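Local coordinates for periplasmic binding protein (PDB 5L9G) that binds the opine mannopine in the periplasm, probably delivering it to an ABC transporter for import by Agrobacterium tumefaciens, at residues D142-K147 / I191-E196; E185-A190 / A328-W333. One frame throughout, in Å; residues are numbered along the deposited sequence.

Interaction 1. Residues D142-K147 / I191-E196; sequences DFFDVK and IAKLTE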
loop_
_atom_site.group_PDB
_atom_site.type_symbol
_atom_site.label_atom_id
_atom_site.label_comp_id
_atom_site.label_asym_id
_atom_site.label_seq_id
_atom_site.Cartn_x
_atom_site.Cartn_y
_atom_site.Cartn_z
ATOM N N ASP A 142 -0.895 -21.709 2.912
ATOM C CA ASP A 142 0.180 -21.991 3.882
ATOM C C ASP A 142 0.133 -21.013 5.048
ATOM O O ASP A 142 0.259 -21.430 6.196
ATOM C CB ASP A 142 1.566 -21.907 3.219
ATOM C CG ASP A 142 1.977 -23.035 2.302
ATOM O OD1 ASP A 142 1.293 -24.086 2.308
ATOM O OD2 ASP A 142 3.048 -22.905 1.644
ATOM N N PHE A 143 -0.040 -19.704 4.753
ATOM C CA PHE A 143 -0.087 -18.670 5.790
ATOM C C PHE A 143 -1.204 -18.988 6.802
ATOM O O PHE A 143 -1.006 -18.830 8.008
ATOM C CB PHE A 143 -0.338 -17.300 5.155
ATOM C CG PHE A 143 -0.151 -16.157 6.126
ATOM C CD1 PHE A 143 -1.216 -15.691 6.899
ATOM C CD2 PHE A 143 1.091 -15.550 6.274
ATOM C CE1 PHE A 143 -1.038 -14.639 7.809
ATOM C CE2 PHE A 143 1.263 -14.481 7.165
ATOM C CZ PHE A 143 0.210 -14.055 7.947
ATOM N N PHE A 144 -2.363 -19.457 6.310
ATOM C CA PHE A 144 -3.523 -19.720 7.171
ATOM C C PHE A 144 -3.490 -21.112 7.791
ATOM O O PHE A 144 -4.361 -21.442 8.598
ATOM C CB PHE A 144 -4.833 -19.481 6.374
ATOM C CG PHE A 144 -5.227 -18.025 6.227
ATOM C CD1 PHE A 144 -4.467 -17.152 5.440
ATOM C CD2 PHE A 144 -6.386 -17.540 6.821
ATOM C CE1 PHE A 144 -4.836 -15.809 5.293
ATOM C CE2 PHE A 144 -6.769 -16.206 6.653
ATOM C CZ PHE A 144 -5.981 -15.339 5.908
ATOM N N ASP A 145 -2.485 -21.918 7.433
ATOM C CA ASP A 145 -2.377 -23.305 7.907
ATOM C C ASP A 145 -1.560 -23.385 9.196
ATOM O O ASP A 145 -0.346 -23.609 9.155
ATOM C CB ASP A 145 -1.810 -24.215 6.811
ATOM C CG ASP A 145 -1.994 -25.704 7.091
ATOM O OD1 ASP A 145 -2.186 -26.070 8.280
ATOM O OD2 ASP A 145 -1.909 -26.502 6.132
ATOM N N VAL A 146 -2.249 -23.260 10.337
ATOM C CA VAL A 146 -1.636 -23.251 11.676
ATOM C C VAL A 146 -1.136 -24.651 12.077
ATOM O O VAL A 146 -0.213 -24.765 12.889
ATOM C CB VAL A 146 -2.574 -22.594 12.724
ATOM C CG1 VAL A 146 -1.932 -22.548 14.112
ATOM C CG2 VAL A 146 -2.956 -21.179 12.287
ATOM N N LYS A 147 -1.705 -25.706 11.475
ATOM C CA LYS A 147 -1.251 -27.067 11.731
ATOM C C LYS A 147 0.083 -27.331 11.030
ATOM O O LYS A 147 1.020 -27.790 11.680
ATOM C CB LYS A 147 -2.319 -28.113 11.334
ATOM C CG LYS A 147 -3.510 -28.290 12.324
ATOM C CD LYS A 147 -3.136 -28.732 13.758
ATOM C CE LYS A 147 -3.636 -30.114 14.108
ATOM N NZ LYS A 147 -3.252 -30.495 15.487
ATOM N N ILE A 191 -14.478 -13.626 5.783
ATOM C CA ILE A 191 -14.479 -13.130 7.165
ATOM C C ILE A 191 -14.417 -14.306 8.155
ATOM O O ILE A 191 -13.678 -14.222 9.141
ATOM C CB ILE A 191 -15.661 -12.141 7.390
ATOM C CG1 ILE A 191 -15.325 -10.757 6.781
ATOM C CG2 ILE A 191 -16.103 -12.023 8.870
ATOM C CD1 ILE A 191 -14.194 -9.926 7.472
ATOM N N ALA A 192 -15.123 -15.425 7.841
ATOM C CA ALA A 192 -15.104 -16.643 8.660
ATOM C C ALA A 192 -13.683 -17.236 8.713
ATOM O O ALA A 192 -13.243 -17.695 9.770
ATOM C CB ALA A 192 -16.088 -17.665 8.113
ATOM N N LYS A 193 -12.967 -17.199 7.576
ATOM C CA LYS A 193 -11.587 -17.686 7.460
ATOM C C LYS A 193 -10.637 -16.831 8.307
ATOM O O LYS A 193 -9.762 -17.380 8.977
ATOM C CB LYS A 193 -11.148 -17.731 5.979
ATOM C CG LYS A 193 -9.807 -18.410 5.721
ATOM C CD LYS A 193 -9.825 -19.890 6.078
ATOM C CE LYS A 193 -8.535 -20.592 5.743
ATOM N NZ LYS A 193 -8.608 -22.043 6.073
ATOM N N LEU A 194 -10.818 -15.499 8.285
ATOM C CA LEU A 194 -10.007 -14.575 9.083
ATOM C C LEU A 194 -10.282 -14.791 10.577
ATOM O O LEU A 194 -9.350 -14.744 11.387
ATOM C CB LEU A 194 -10.273 -13.114 8.687
ATOM C CG LEU A 194 -9.676 -12.612 7.362
ATOM C CD1 LEU A 194 -10.368 -11.330 6.898
ATOM C CD2 LEU A 194 -8.168 -12.397 7.462
ATOM N N THR A 195 -11.560 -15.050 10.938
ATOM C CA THR A 195 -11.991 -15.341 12.306
ATOM C C THR A 195 -11.295 -16.605 12.818
ATOM O O THR A 195 -10.812 -16.619 13.945
ATOM C CB THR A 195 -13.535 -15.406 12.374
ATOM O OG1 THR A 195 -14.064 -14.152 11.942
ATOM C CG2 THR A 195 -14.060 -15.730 13.771
ATOM N N GLU A 196 -11.217 -17.641 11.973
ATOM C CA GLU A 196 -10.560 -18.918 12.268
ATOM C C GLU A 196 -9.055 -18.693 12.567
ATOM O O GLU A 196 -8.504 -19.320 13.478
ATOM C CB GLU A 196 -10.728 -19.853 11.060
ATOM C CG GLU A 196 -10.247 -21.280 11.247
ATOM C CD GLU A 196 -10.228 -22.045 9.936
ATOM O OE1 GLU A 196 -11.314 -22.480 9.490
ATOM O OE2 GLU A 196 -9.141 -22.148 9.321
HETATM O O HOH W 1 -6.638 -20.754 9.964
HETATM O O HOH W 2 -6.147 -23.810 7.313
#
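The ring of Phe144 lies against the aliphatic part of Lys193, CD2 of the phenylalanine standing 3.7 Å from CG of the lysine. The lysine comes in obliquely and touches Phe144 at two places, because its chain is bent at chi2 (64°): CG rests by CD2 and CE2, and farther out CE returns to CD2 and to CB. At the far end of the ring, CD2 of Leu194 closes on the edge near the ring plane, 4.0 Å from Phe144 CZ. The backbone O of Lys193 also lies in the ring plane beyond the edge. Phe144 is thus held by a lysine stem along CD2 and CE2 and by a leucine methyl group at its CZ edge, with no direct hydrogen bond joining the two segments. Ala169 of helix 162-169 touches both Phe144 and Lys193 and adds to this apolar side, while Leu194 leans on Leu155 of strand 153-156.

The polar side is much looser and is bridged by water. Carbonyl O of Phe144 accepts a hydrogen bond from a water at 2.7 Å, and the same water donates to OE2 of Glu196. A second water donates to that carbonyl O and accepts a weak bond from Lys193 NZ. The two charged ends are tied to each other by a salt bridge, Lys193 NZ to Glu196 OE2 at 3.3 Å, on the syn side of the carboxylate and 26° out of its plane. This pairing across one helical turn, i to i+3, holds the ammonium and carboxylate groups beside the two bridging waters. An aromatic residue from helix 140-144 packed on helix 184-197, beside strand 153-156, is helix-to-helix packing within an α/β lobe of a periplasmic binding protein.

Interaction 2. Residues E185-A190 / A328-W333; sequences EGRKAA and AKHAKW. With EDO (1,2-ethanediol), chain F.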
loop_
_atom_site.group_PDB
_atom_site.type_symbol
_atom_site.label_atom_id
_atom_site.label_comp_id
_atom_site.label_asym_id
_atom_site.label_seq_id
_atom_site.Cartn_x
_atom_site.Cartn_y
_atom_site.Cartn_z
ATOM N N GLU A 185 -22.132 -14.599 0.054
ATOM C CA GLU A 185 -21.605 -15.902 0.467
ATOM C C GLU A 185 -20.075 -15.867 0.557
ATOM O O GLU A 185 -19.517 -16.262 1.575
ATOM C CB GLU A 185 -22.073 -16.980 -0.534
ATOM C CG GLU A 185 -21.864 -18.415 -0.083
ATOM C CD GLU A 185 -22.312 -19.477 -1.073
ATOM O OE1 GLU A 185 -22.154 -19.261 -2.298
ATOM O OE2 GLU A 185 -22.749 -20.560 -0.619
ATOM N N GLY A 186 -19.426 -15.401 -0.507
ATOM C CA GLY A 186 -17.971 -15.290 -0.587
ATOM C C GLY A 186 -17.372 -14.327 0.421
ATOM O O GLY A 186 -16.340 -14.621 1.029
ATOM N N ARG A 187 -18.018 -13.170 0.603
ATOM C CA ARG A 187 -17.606 -12.131 1.554
ATOM C C ARG A 187 -17.678 -12.637 2.994
ATOM O O ARG A 187 -16.756 -12.409 3.756
ATOM C CB ARG A 187 -18.446 -10.861 1.360
ATOM C CG ARG A 187 -17.903 -9.963 0.256
ATOM C CD ARG A 187 -18.538 -8.579 0.195
ATOM N NE ARG A 187 -20.003 -8.608 0.204
ATOM C CZ ARG A 187 -20.778 -8.785 -0.865
ATOM N NH1 ARG A 187 -20.237 -8.959 -2.065
ATOM N NH2 ARG A 187 -22.098 -8.791 -0.742
ATOM N N LYS A 188 -18.734 -13.392 3.330
ATOM C CA LYS A 188 -18.927 -13.976 4.657
ATOM C C LYS A 188 -17.926 -15.099 4.940
ATOM O O LYS A 188 -17.423 -15.193 6.060
ATOM C CB LYS A 188 -20.373 -14.466 4.837
ATOM C CG LYS A 188 -21.352 -13.332 5.135
ATOM C CD LYS A 188 -22.740 -13.852 5.486
ATOM C CE LYS A 188 -23.591 -12.754 6.090
ATOM N NZ LYS A 188 -24.844 -13.282 6.690
ATOM N N ALA A 189 -17.638 -15.947 3.925
ATOM C CA ALA A 189 -16.695 -17.061 4.060
ATOM C C ALA A 189 -15.267 -16.522 4.311
ATOM O O ALA A 189 -14.511 -17.105 5.091
ATOM C CB ALA A 189 -16.714 -17.916 2.806
ATOM N N ALA A 190 -14.912 -15.405 3.653
ATOM C CA ALA A 190 -13.601 -14.767 3.782
ATOM C C ALA A 190 -13.421 -14.241 5.216
ATOM O O ALA A 190 -12.381 -14.473 5.831
ATOM C CB ALA A 190 -13.465 -13.644 2.763
ATOM N N ALA A 328 -14.776 0.232 -3.820
ATOM C CA ALA A 328 -15.754 1.313 -4.008
ATOM C C ALA A 328 -17.132 0.892 -3.457
ATOM O O ALA A 328 -17.874 1.707 -2.904
ATOM C CB ALA A 328 -15.875 1.646 -5.492
ATOM N N LYS A 329 -17.455 -0.385 -3.602
ATOM C CA LYS A 329 -18.738 -0.949 -3.218
ATOM C C LYS A 329 -18.788 -1.522 -1.790
ATOM O O LYS A 329 -19.807 -1.374 -1.127
ATOM C CB LYS A 329 -19.114 -2.021 -4.269
ATOM C CG LYS A 329 -20.518 -2.517 -4.258
ATOM C CD LYS A 329 -20.717 -3.528 -5.390
ATOM C CE LYS A 329 -22.057 -4.175 -5.299
ATOM N NZ LYS A 329 -22.259 -5.173 -6.394
ATOM N N HIS A 330 -17.711 -2.176 -1.315
ATOM C CA HIS A 330 -17.766 -2.887 -0.036
ATOM C C HIS A 330 -16.830 -2.414 1.069
ATOM O O HIS A 330 -16.778 -3.081 2.109
ATOM C CB HIS A 330 -17.545 -4.389 -0.286
ATOM C CG HIS A 330 -18.545 -4.971 -1.230
ATOM N ND1 HIS A 330 -18.200 -5.301 -2.526
ATOM C CD2 HIS A 330 -19.860 -5.231 -1.046
ATOM C CE1 HIS A 330 -19.300 -5.782 -3.079
ATOM N NE2 HIS A 330 -20.329 -5.754 -2.231
ATOM N N ALA A 331 -16.147 -1.258 0.898
ATOM C CA ALA A 331 -15.231 -0.733 1.923
ATOM C C ALA A 331 -15.859 -0.593 3.310
ATOM O O ALA A 331 -15.239 -1.010 4.285
ATOM C CB ALA A 331 -14.622 0.579 1.483
ATOM N N LYS A 332 -17.088 -0.039 3.399
ATOM C CA LYS A 332 -17.795 0.131 4.672
ATOM C C LYS A 332 -18.060 -1.221 5.343
ATOM O O LYS A 332 -17.729 -1.380 6.520
ATOM C CB LYS A 332 -19.102 0.927 4.494
ATOM C CG LYS A 332 -18.896 2.406 4.202
ATOM C CD LYS A 332 -20.241 3.112 4.030
ATOM C CE LYS A 332 -20.083 4.585 3.750
ATOM N NZ LYS A 332 -21.398 5.243 3.520
ATOM N N TRP A 333 -18.582 -2.215 4.576
ATOM C CA TRP A 333 -18.816 -3.576 5.073
ATOM C C TRP A 333 -17.483 -4.155 5.572
ATOM O O TRP A 333 -17.423 -4.714 6.667
ATOM C CB TRP A 333 -19.389 -4.504 3.961
ATOM C CG TRP A 333 -19.243 -5.969 4.292
ATOM C CD1 TRP A 333 -20.047 -6.698 5.120
ATOM C CD2 TRP A 333 -18.150 -6.830 3.930
ATOM N NE1 TRP A 333 -19.535 -7.964 5.283
ATOM C CE2 TRP A 333 -18.377 -8.077 4.553
ATOM C CE3 TRP A 333 -17.021 -6.686 3.098
ATOM C CZ2 TRP A 333 -17.507 -9.158 4.395
ATOM C CZ3 TRP A 333 -16.135 -7.739 2.982
ATOM C CH2 TRP A 333 -16.378 -8.959 3.623
HETATM C C1 EDO F . -21.527 1.500 -2.509
HETATM O O1 EDO F . -21.115 1.681 -3.866
HETATM C C2 EDO F . -22.229 0.124 -2.336
HETATM O O2 EDO F . -22.601 -0.118 -0.985
#
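Arg187 reaches across from helix 184-197 and meets two rings of helix 324-343, one with its stem and one with its guanidinium. CB, CG and CD run over one face of the Trp333 six-membered ring, with CB 3.6 Å from CZ2. CD forms a CH-pi contact with that ring, 3.9 Å from its centroid. Beyond CD the chain bends at chi3 (-50°), which stands the guanidinium nearly upright to the indole, their planes 80° apart, and lays it flat on His330. This stack has its centres 3.9 Å apart and its planes inclined by only 16°. NH1 of the arginine comes within 3.2 Å of His330 NE2, but NE2 lies over the guanidinium face, at a poor angle for an N-H, so the contact is stacking and not a hydrogen bond. CD serves both rings, since it also lies over the imidazole face.

The arginine is positioned from outside by its own chain: NH1 donates to the carbonyl O of Leu181, just ahead of the helix, with a weak second bond to Ser182 O. On the other side, the imidazole is backed by CG of Lys329, over the face opposite Arg187 CD, and its ring also meets that of Phe326. Farther out, an ethanediol probably left from the crystallisation liquor bonds weakly to the carbonyl O atoms of Ala328 and Lys329, which the N atoms of Lys332 and Trp333 leave unbonded at a helix kink. The result is an arginine–histidine stack joined to CH-pi packing on tryptophan, a surface contact between two helices of the solute-binding fold, one of them the long C-terminal helix.

Overall arrangement
Both contacts use helix 184-197, and their centres lie about 17 Å apart. Residues 185-190 at its beginning engage helix 324-343 in interaction 2, whereas residues 191-196 pack on helix 140-144 in interaction 1. They meet at Ile191, whose CG1 lies 3.6 Å from CZ2 of Trp333, so one tryptophan touches residues of both halves of helix 184-197. Leu194, about one turn on, rests on Tyr338 of the same helix 324-343. Interaction 1 is buried, with bridging waters on its polar side; interaction 2 is a surface contact. Their centres stand about 22 and 19 Å from the centre of the chain, and neither involves the bound mannopine directly.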